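Local coordinates for nitrate transport protein (Parabacteroides distasonis, PDB 3HN0), which probably serves as the solute-binding component of an ABC transporter, capturing nitrate or another small solute for uptake, at residues 54-59 / 187-192; 75-80 / 277-282; 98-103 / 127-132. All coordinates share one frame; numbering follows the deposited sequence.

Interaction 1 of 3, residues 54-59 / 187-192; sequences ETDIAV and VYTPTM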
loop_
_atom_site.group_PDB
_atom_site.type_symbol
_atom_site.label_atom_id
_atom_site.label_comp_id
_atom_site.label_asym_id
_atom_site.label_seq_id
_atom_site.Cartn_x
_atom_site.Cartn_y
_atom_site.Cartn_z
ATOM N N GLU A 54 28.293 17.043 -11.344
ATOM C CA GLU A 54 29.335 16.091 -10.961
ATOM C C GLU A 54 28.770 14.724 -10.641
ATOM O O GLU A 54 29.507 13.837 -10.252
ATOM C CB GLU A 54 30.112 16.612 -9.773
ATOM C CG GLU A 54 31.018 17.798 -10.180
ATOM C CD GLU A 54 31.713 18.483 -8.990
ATOM O OE1 GLU A 54 31.464 18.101 -7.822
ATOM O OE2 GLU A 54 32.516 19.406 -9.258
ATOM N N THR A 55 27.453 14.578 -10.742
ATOM C CA THR A 55 26.822 13.245 -10.709
ATOM C C THR A 55 25.756 13.206 -11.794
ATOM O O THR A 55 25.244 14.272 -12.232
ATOM C CB THR A 55 26.315 12.849 -9.329
ATOM O OG1 THR A 55 26.148 11.420 -9.299
ATOM C CG2 THR A 55 24.990 13.586 -8.920
ATOM N N ASP A 56 25.445 12.001 -12.267
ATOM C CA ASP A 56 24.505 11.812 -13.371
ATOM C C ASP A 56 23.108 11.415 -12.848
ATOM O O ASP A 56 22.109 11.819 -13.397
ATOM C CB ASP A 56 25.026 10.728 -14.317
ATOM C CG ASP A 56 26.354 11.128 -14.984
ATOM O OD1 ASP A 56 26.379 12.290 -15.473
ATOM O OD2 ASP A 56 27.357 10.341 -14.977
ATOM N N ILE A 57 23.095 10.590 -11.805
ATOM C CA ILE A 57 21.877 10.062 -11.179
ATOM C C ILE A 57 22.094 10.230 -9.683
ATOM O O ILE A 57 23.229 10.068 -9.195
ATOM C CB ILE A 57 21.758 8.552 -11.495
ATOM C CG1 ILE A 57 21.641 8.371 -13.038
ATOM C CG2 ILE A 57 20.620 7.918 -10.665
ATOM C CD1 ILE A 57 21.783 6.968 -13.571
ATOM N N ALA A 58 21.045 10.563 -8.938
ATOM C CA ALA A 58 21.208 10.721 -7.504
ATOM C C ALA A 58 20.000 10.159 -6.825
ATOM O O ALA A 58 18.913 10.214 -7.386
ATOM C CB ALA A 58 21.378 12.205 -7.126
ATOM N N VAL A 59 20.164 9.687 -5.595
ATOM C CA VAL A 59 19.072 9.122 -4.865
ATOM C C VAL A 59 18.991 9.898 -3.546
ATOM O O VAL A 59 19.967 9.879 -2.774
ATOM C CB VAL A 59 19.334 7.605 -4.613
ATOM C CG1 VAL A 59 18.099 6.966 -3.980
ATOM C CG2 VAL A 59 19.728 6.886 -5.939
ATOM N N VAL A 187 16.669 10.507 -9.122
ATOM C CA VAL A 187 16.594 11.587 -10.104
ATOM C C VAL A 187 17.753 11.498 -11.089
ATOM O O VAL A 187 18.788 10.900 -10.774
ATOM C CB VAL A 187 16.582 12.975 -9.413
ATOM C CG1 VAL A 187 15.358 13.032 -8.421
ATOM C CG2 VAL A 187 17.934 13.335 -8.762
ATOM N N TYR A 188 17.573 12.090 -12.273
ATOM C CA TYR A 188 18.559 11.997 -13.324
ATOM C C TYR A 188 18.632 13.298 -14.099
ATOM O O TYR A 188 17.665 14.092 -14.148
ATOM C CB TYR A 188 18.253 10.803 -14.242
ATOM C CG TYR A 188 17.004 10.890 -15.039
ATOM C CD1 TYR A 188 15.780 10.487 -14.520
ATOM C CD2 TYR A 188 17.006 11.426 -16.343
ATOM C CE1 TYR A 188 14.638 10.596 -15.223
ATOM C CE2 TYR A 188 15.854 11.499 -17.058
ATOM C CZ TYR A 188 14.668 11.063 -16.530
ATOM O OH TYR A 188 13.471 11.182 -17.250
ATOM N N THR A 189 19.775 13.474 -14.729
ATOM C CA THR A 189 20.047 14.693 -15.490
ATOM C C THR A 189 19.754 14.440 -16.963
ATOM O O THR A 189 19.519 13.332 -17.396
ATOM C CB THR A 189 21.523 15.109 -15.316
ATOM O OG1 THR A 189 22.324 14.002 -15.645
ATOM C CG2 THR A 189 21.870 15.587 -13.881
ATOM N N PRO A 190 19.710 15.510 -17.775
ATOM C CA PRO A 190 19.236 15.312 -19.130
ATOM C C PRO A 190 20.005 14.329 -20.023
ATOM O O PRO A 190 19.408 13.720 -20.923
ATOM C CB PRO A 190 19.349 16.746 -19.708
ATOM C CG PRO A 190 19.047 17.589 -18.580
ATOM C CD PRO A 190 19.727 16.938 -17.416
ATOM N N THR A 191 21.308 14.209 -19.825
ATOM C CA THR A 191 22.078 13.276 -20.652
ATOM C C THR A 191 21.818 11.840 -20.253
ATOM O O THR A 191 22.226 10.927 -20.955
ATOM C CB THR A 191 23.591 13.543 -20.635
ATOM O OG1 THR A 191 24.040 13.630 -19.295
ATOM C CG2 THR A 191 23.885 14.856 -21.342
HETATM N N MSE A 192 21.111 11.648 -19.140
HETATM C CA MSE A 192 20.667 10.309 -18.755
HETATM C C MSE A 192 19.344 9.860 -19.353
HETATM O O MSE A 192 19.016 8.680 -19.274
HETATM C CB MSE A 192 20.605 10.183 -17.239
HETATM C CG MSE A 192 21.930 10.312 -16.549
HETATM SE SE MSE A 192 23.232 8.891 -16.970
HETATM C CE MSE A 192 24.178 9.801 -18.189
HETATM O O HOH W 1 24.978 14.112 -16.210
#
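The carboxylate of D56 carries the selenomethionine methyl of M192 over one face, CE lying 4.1 Å from D56 CG. A water sits too close to OD1 for that bond to be trusted; it is within bonding distance of the T189 hydroxyl and, more loosely, of T191 OG1. OD2 accepts from K8 N on the neighbouring strand. The Y188 ring stays off this contact: it turns away toward P280 and bonds E193 through OH, leaving its CB to meet I57 CG1 at 4.3 Å. M192 bends at chi2 and chi3, which folds SE back against D56 CB (3.7 Å), and its CG lies 4.0 Å from I57 CG1, the two side chains crossing at about a right angle. Carbonyl O of D56 accepts from T189 N at 3.2 Å, the donor almost straight ahead of the C=O. T189 OG1 stands 3.1 Å from that same D56 O, brought there by a chi1 of 53° that tucks it between its own N and carbonyl carbon; its proton may go to another acceptor. A valine in place of T189 lacks the hydroxyl beside D56 O and would probably leave the water without its closer hydroxyl partner on this segment. Further on, A58 and V187 form a hydrogen-bonded antiparallel pair, with V187 N to A58 O at 2.9 Å and 174° and the return bond from A58 N to V187 O. On that face A58 CB packs against V187 CG2; I57 and Y188 make the non-hydrogen-bonded pair on the other. Strand 184-188 is inserted antiparallel between 57-61 and 76-82 of the mixed sheet, giving the order 33-40, 6-12, 57-61, 184-188, 76-82 characteristic of the type II periplasmic-binding-protein fold.

Interaction 2 of 3, residues 75-80 / 277-282; sequences IKLAGC and GFIPEK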
loop_
_atom_site.group_PDB
_atom_site.type_symbol
_atom_site.label_atom_id
_atom_site.label_comp_id
_atom_site.label_asym_id
_atom_site.label_seq_id
_atom_site.Cartn_x
_atom_site.Cartn_y
_atom_site.Cartn_z
ATOM N N ILE A 75 16.673 18.331 -13.479
ATOM C CA ILE A 75 16.536 16.931 -13.143
ATOM C C ILE A 75 15.103 16.518 -13.400
ATOM O O ILE A 75 14.205 17.358 -13.456
ATOM C CB ILE A 75 16.902 16.639 -11.647
ATOM C CG1 ILE A 75 16.050 17.497 -10.681
ATOM C CG2 ILE A 75 18.414 16.839 -11.399
ATOM C CD1 ILE A 75 16.023 17.021 -9.269
ATOM N N LYS A 76 14.899 15.222 -13.544
ATOM C CA LYS A 76 13.584 14.640 -13.558
ATOM C C LYS A 76 13.588 13.446 -12.630
ATOM O O LYS A 76 14.653 12.845 -12.310
ATOM C CB LYS A 76 13.138 14.201 -14.964
ATOM C CG LYS A 76 13.033 15.362 -15.947
ATOM C CD LYS A 76 12.299 15.019 -17.209
ATOM C CE LYS A 76 12.243 16.212 -18.176
ATOM N NZ LYS A 76 11.637 17.468 -17.561
ATOM N N LEU A 77 12.397 13.064 -12.240
ATOM C CA LEU A 77 12.218 11.923 -11.393
ATOM C C LEU A 77 12.100 10.626 -12.201
ATOM O O LEU A 77 11.183 10.482 -12.994
ATOM C CB LEU A 77 10.954 12.079 -10.564
ATOM C CG LEU A 77 10.602 10.902 -9.671
ATOM C CD1 LEU A 77 11.597 10.729 -8.504
ATOM C CD2 LEU A 77 9.186 11.070 -9.122
ATOM N N ALA A 78 12.994 9.657 -11.971
ATOM C CA ALA A 78 12.830 8.334 -12.564
ATOM C C ALA A 78 11.781 7.515 -11.825
ATOM O O ALA A 78 10.887 6.943 -12.449
ATOM C CB ALA A 78 14.195 7.552 -12.648
ATOM N N GLY A 79 11.919 7.426 -10.496
ATOM C CA GLY A 79 11.063 6.578 -9.717
ATOM C C GLY A 79 11.553 6.445 -8.305
ATOM O O GLY A 79 12.418 7.216 -7.877
ATOM N N CYS A 80 11.017 5.452 -7.605
ATOM C CA CYS A 80 11.301 5.243 -6.173
ATOM C C CYS A 80 11.624 3.784 -5.918
ATOM O O CYS A 80 10.850 2.923 -6.326
ATOM C CB CYS A 80 10.135 5.716 -5.349
ATOM S SG CYS A 80 10.349 5.375 -3.557
ATOM N N GLY A 277 6.359 18.218 -16.051
ATOM C CA GLY A 277 7.736 17.948 -16.503
ATOM C C GLY A 277 8.649 17.235 -15.480
ATOM O O GLY A 277 9.752 16.810 -15.814
ATOM N N PHE A 278 8.188 17.138 -14.234
ATOM C CA PHE A 278 8.943 16.446 -13.177
ATOM C C PHE A 278 9.121 14.968 -13.500
ATOM O O PHE A 278 10.163 14.361 -13.151
ATOM C CB PHE A 278 8.192 16.605 -11.863
ATOM C CG PHE A 278 8.887 16.066 -10.654
ATOM C CD1 PHE A 278 10.191 16.400 -10.361
ATOM C CD2 PHE A 278 8.158 15.311 -9.715
ATOM C CE1 PHE A 278 10.769 15.965 -9.174
ATOM C CE2 PHE A 278 8.777 14.863 -8.541
ATOM C CZ PHE A 278 10.033 15.200 -8.274
ATOM N N ILE A 279 8.112 14.398 -14.157
ATOM C CA ILE A 279 8.069 12.964 -14.519
ATOM C C ILE A 279 8.199 12.802 -16.051
ATOM O O ILE A 279 7.525 13.488 -16.777
ATOM C CB ILE A 279 6.798 12.372 -13.949
ATOM C CG1 ILE A 279 6.909 12.393 -12.407
ATOM C CG2 ILE A 279 6.531 10.922 -14.464
ATOM C CD1 ILE A 279 5.659 12.128 -11.690
ATOM N N PRO A 280 9.066 11.883 -16.535
ATOM C CA PRO A 280 9.113 11.726 -18.002
ATOM C C PRO A 280 7.758 11.303 -18.594
ATOM O O PRO A 280 7.004 10.573 -17.933
ATOM C CB PRO A 280 10.165 10.624 -18.226
ATOM C CG PRO A 280 10.384 9.940 -16.880
ATOM C CD PRO A 280 9.873 10.877 -15.811
ATOM N N GLU A 281 7.478 11.761 -19.818
ATOM C CA GLU A 281 6.294 11.330 -20.586
ATOM C C GLU A 281 6.425 9.839 -20.939
ATOM O O GLU A 281 7.541 9.272 -20.920
ATOM C CB GLU A 281 6.112 12.181 -21.872
ATOM C CG GLU A 281 5.642 13.639 -21.655
ATOM N N LYS A 282 5.284 9.207 -21.223
ATOM C CA LYS A 282 5.219 7.753 -21.483
ATOM C C LYS A 282 5.869 7.357 -22.827
ATOM O O LYS A 282 6.477 6.276 -22.921
ATOM C CB LYS A 282 3.759 7.266 -21.425
#
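L77 meets F278 twice, through the backbone and through the side chain. Its N donates to F278 O at 2.7 Å, nearly straight at 175°, and its CB sits over the centre of the F278 ring, 4.0 Å from the centroid in a CH-pi contact. With CG anti to the backbone N (chi1 177°), L77 extends its CD2 branch beyond CB to F278 CE2 at 3.9 Å, and the same methyl lies 4.2 Å from I279 CG1. K76 runs alongside the 277-278 turn: its aliphatic chain follows the G277 carbonyl, then bends at chi4 so that NZ bonds G277 O at 2.7 Å, tilted out of the carbonyl plane. No second backbone bond follows: P280, lacking an N-H, sets ring carbon CD 3.1 Å from L77 O, and that buried carbonyl finds no hydrogen-bond partner in the model. One step outward, the 3-10 turn that presents G277 O and F278 O is itself tied by G277 N to D275. On the strand side, A78 and G79 both face V186 in a classic beta bulge, while K76 bonds back to Y188, so the edge offered to F278 is fixed from behind. The segment 277-280 thus lies against the start of strand 76-82: F278 lies against Y69, M62 and A65 of helix 62-70, I279 rests on A247 after strand 242-246, and P280 touches Y188 of strand 184-188 and R196 of helix 196-212.

Interaction 3 of 3, residues 98-103 / 127-132; sequences ALYVFG and YAFNTA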
loop_
_atom_site.group_PDB
_atom_site.type_symbol
_atom_site.label_atom_id
_atom_site.label_comp_id
_atom_site.label_asym_id
_atom_site.label_seq_id
_atom_site.Cartn_x
_atom_site.Cartn_y
_atom_site.Cartn_z
ATOM N N ALA A 98 7.683 10.860 25.909
ATOM C CA ALA A 98 7.921 11.701 24.741
ATOM C C ALA A 98 8.327 10.822 23.560
ATOM O O ALA A 98 9.073 9.849 23.740
ATOM C CB ALA A 98 8.995 12.726 25.008
ATOM N N LEU A 99 7.816 11.174 22.373
ATOM C CA LEU A 99 8.192 10.513 21.150
ATOM C C LEU A 99 9.308 11.293 20.506
ATOM O O LEU A 99 9.139 12.454 20.123
ATOM C CB LEU A 99 6.991 10.394 20.194
ATOM C CG LEU A 99 7.224 9.886 18.772
ATOM C CD1 LEU A 99 7.877 8.556 18.817
ATOM C CD2 LEU A 99 5.854 9.834 18.033
ATOM N N TYR A 100 10.467 10.667 20.402
ATOM C CA TYR A 100 11.621 11.339 19.857
ATOM C C TYR A 100 11.660 11.161 18.363
ATOM O O TYR A 100 11.587 10.028 17.868
ATOM C CB TYR A 100 12.907 10.813 20.475
ATOM C CG TYR A 100 13.154 11.332 21.857
ATOM C CD1 TYR A 100 12.454 10.836 22.936
ATOM C CD2 TYR A 100 14.088 12.351 22.087
ATOM C CE1 TYR A 100 12.680 11.345 24.253
ATOM C CE2 TYR A 100 14.335 12.827 23.356
ATOM C CZ TYR A 100 13.630 12.325 24.427
ATOM O OH TYR A 100 13.869 12.822 25.695
ATOM N N VAL A 101 11.842 12.288 17.665
ATOM C CA VAL A 101 11.794 12.360 16.221
ATOM C C VAL A 101 13.056 13.049 15.696
ATOM O O VAL A 101 13.433 14.121 16.170
ATOM C CB VAL A 101 10.519 13.184 15.786
ATOM C CG1 VAL A 101 10.445 13.297 14.294
ATOM C CG2 VAL A 101 9.245 12.556 16.371
ATOM N N PHE A 102 13.715 12.418 14.740
ATOM C CA PHE A 102 14.862 13.004 14.094
ATOM C C PHE A 102 14.387 13.817 12.846
ATOM O O PHE A 102 13.235 13.748 12.443
ATOM C CB PHE A 102 15.877 11.921 13.724
ATOM C CG PHE A 102 15.383 10.958 12.674
ATOM C CD1 PHE A 102 14.617 9.828 13.033
ATOM C CD2 PHE A 102 15.676 11.158 11.332
ATOM C CE1 PHE A 102 14.143 8.951 12.063
ATOM C CE2 PHE A 102 15.223 10.259 10.363
ATOM C CZ PHE A 102 14.429 9.168 10.730
ATOM N N GLY A 103 15.280 14.615 12.279
ATOM C CA GLY A 103 14.963 15.384 11.076
ATOM C C GLY A 103 13.809 16.360 11.191
ATOM O O GLY A 103 12.980 16.479 10.276
ATOM N N TYR A 127 12.439 16.858 19.857
ATOM C CA TYR A 127 13.362 17.050 18.758
ATOM C C TYR A 127 14.791 17.267 19.277
ATOM O O TYR A 127 15.658 17.766 18.558
ATOM C CB TYR A 127 12.905 18.243 17.911
ATOM C CG TYR A 127 11.566 18.072 17.234
ATOM C CD1 TYR A 127 11.398 17.143 16.201
ATOM C CD2 TYR A 127 10.453 18.829 17.626
ATOM C CE1 TYR A 127 10.141 16.974 15.570
ATOM C CE2 TYR A 127 9.229 18.685 17.009
ATOM C CZ TYR A 127 9.072 17.749 15.977
ATOM O OH TYR A 127 7.845 17.673 15.372
ATOM N N ALA A 128 15.045 16.802 20.487
ATOM C CA ALA A 128 16.370 16.885 21.108
ATOM C C ALA A 128 17.460 16.239 20.250
ATOM O O ALA A 128 18.592 16.697 20.263
ATOM C CB ALA A 128 16.341 16.273 22.522
ATOM N N PHE A 129 17.124 15.189 19.503
ATOM C CA PHE A 129 18.100 14.476 18.700
ATOM C C PHE A 129 17.751 14.635 17.222
ATOM O O PHE A 129 16.698 14.180 16.790
ATOM C CB PHE A 129 18.089 12.989 19.092
ATOM C CG PHE A 129 18.487 12.735 20.548
ATOM C CD1 PHE A 129 19.728 13.146 21.020
ATOM C CD2 PHE A 129 17.631 12.080 21.423
ATOM C CE1 PHE A 129 20.097 12.922 22.350
ATOM C CE2 PHE A 129 17.987 11.856 22.745
ATOM C CZ PHE A 129 19.223 12.271 23.208
ATOM N N ASN A 130 18.631 15.238 16.429
ATOM C CA ASN A 130 18.270 15.528 15.028
ATOM C C ASN A 130 18.545 14.379 14.077
ATOM O O ASN A 130 18.035 14.383 12.945
ATOM C CB ASN A 130 18.938 16.809 14.511
ATOM C CG ASN A 130 18.310 17.306 13.210
ATOM O OD1 ASN A 130 18.982 17.421 12.196
ATOM N ND2 ASN A 130 17.021 17.549 13.231
ATOM N N THR A 131 19.319 13.387 14.526
ATOM C CA THR A 131 19.649 12.231 13.704
ATOM C C THR A 131 19.164 10.908 14.311
ATOM O O THR A 131 19.012 10.753 15.562
ATOM C CB THR A 131 21.162 12.074 13.423
ATOM O OG1 THR A 131 21.850 11.632 14.601
ATOM C CG2 THR A 131 21.802 13.375 12.904
ATOM N N ALA A 132 18.985 9.951 13.412
ATOM C CA ALA A 132 18.567 8.609 13.781
ATOM C C ALA A 132 19.622 7.961 14.657
ATOM O O ALA A 132 19.270 7.286 15.598
ATOM C CB ALA A 132 18.253 7.741 12.518
HETATM O O HOH W 2 14.598 16.349 15.062
#
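F102, Y100 and Y127 bury the most surface between these two segments. F102 sets CB against N130 O (3.4 Å) and places its ring so that A132 CB lies over the centre of one face, 4.2 Å from the centroid. This depends on chi1 of 66°, which holds CG between N and carbonyl carbon and swings the ring onto the start of helix 132-141, where T131 is the N-cap, its OG1 capping E134 N. Y100 CD2 meets F129 CD2 at 3.6 Å; the two rings meet obliquely, planes 31° apart, while A128 CB touches the Y100 ring at its edge. Y127 lies alongside V101, CE1 to V101 CB at 3.8 Å, and bonds D109 through OH. Next to F102, G103 N donates to N130 O at 2.8 Å from above the carbonyl plane, with a positive phi that favours glycine. V101 O and F129 O lie near each other, both acceptors, with no bond between them, and a water donates to V101 O. The chemistry is therefore mainly aromatic and apolar, with one direct hydrogen bond across, so that shape rather than polar pairing probably sets the fit.

Interactions 1 and 2 belong to the same mixed sheet and touch: Y188 N probably bonds K76 O, and the Y188 hydroxyl packs on the P280 ring, so strands 184-188 and 76-82 join them side by side. Interaction 1 is buried and is a strand pair held by backbone bonds, whereas interaction 2, only partly buried, fixes the irregular C-terminal segment with one backbone bond, a lysine and a ring. Interaction 3 lies on the opposite side of the chain's centre, about 31 Å from interaction 1 between centres, in the other domain. It is partly exposed and leans on aromatic rings between the end of a short strand and the loop before helix 132-141.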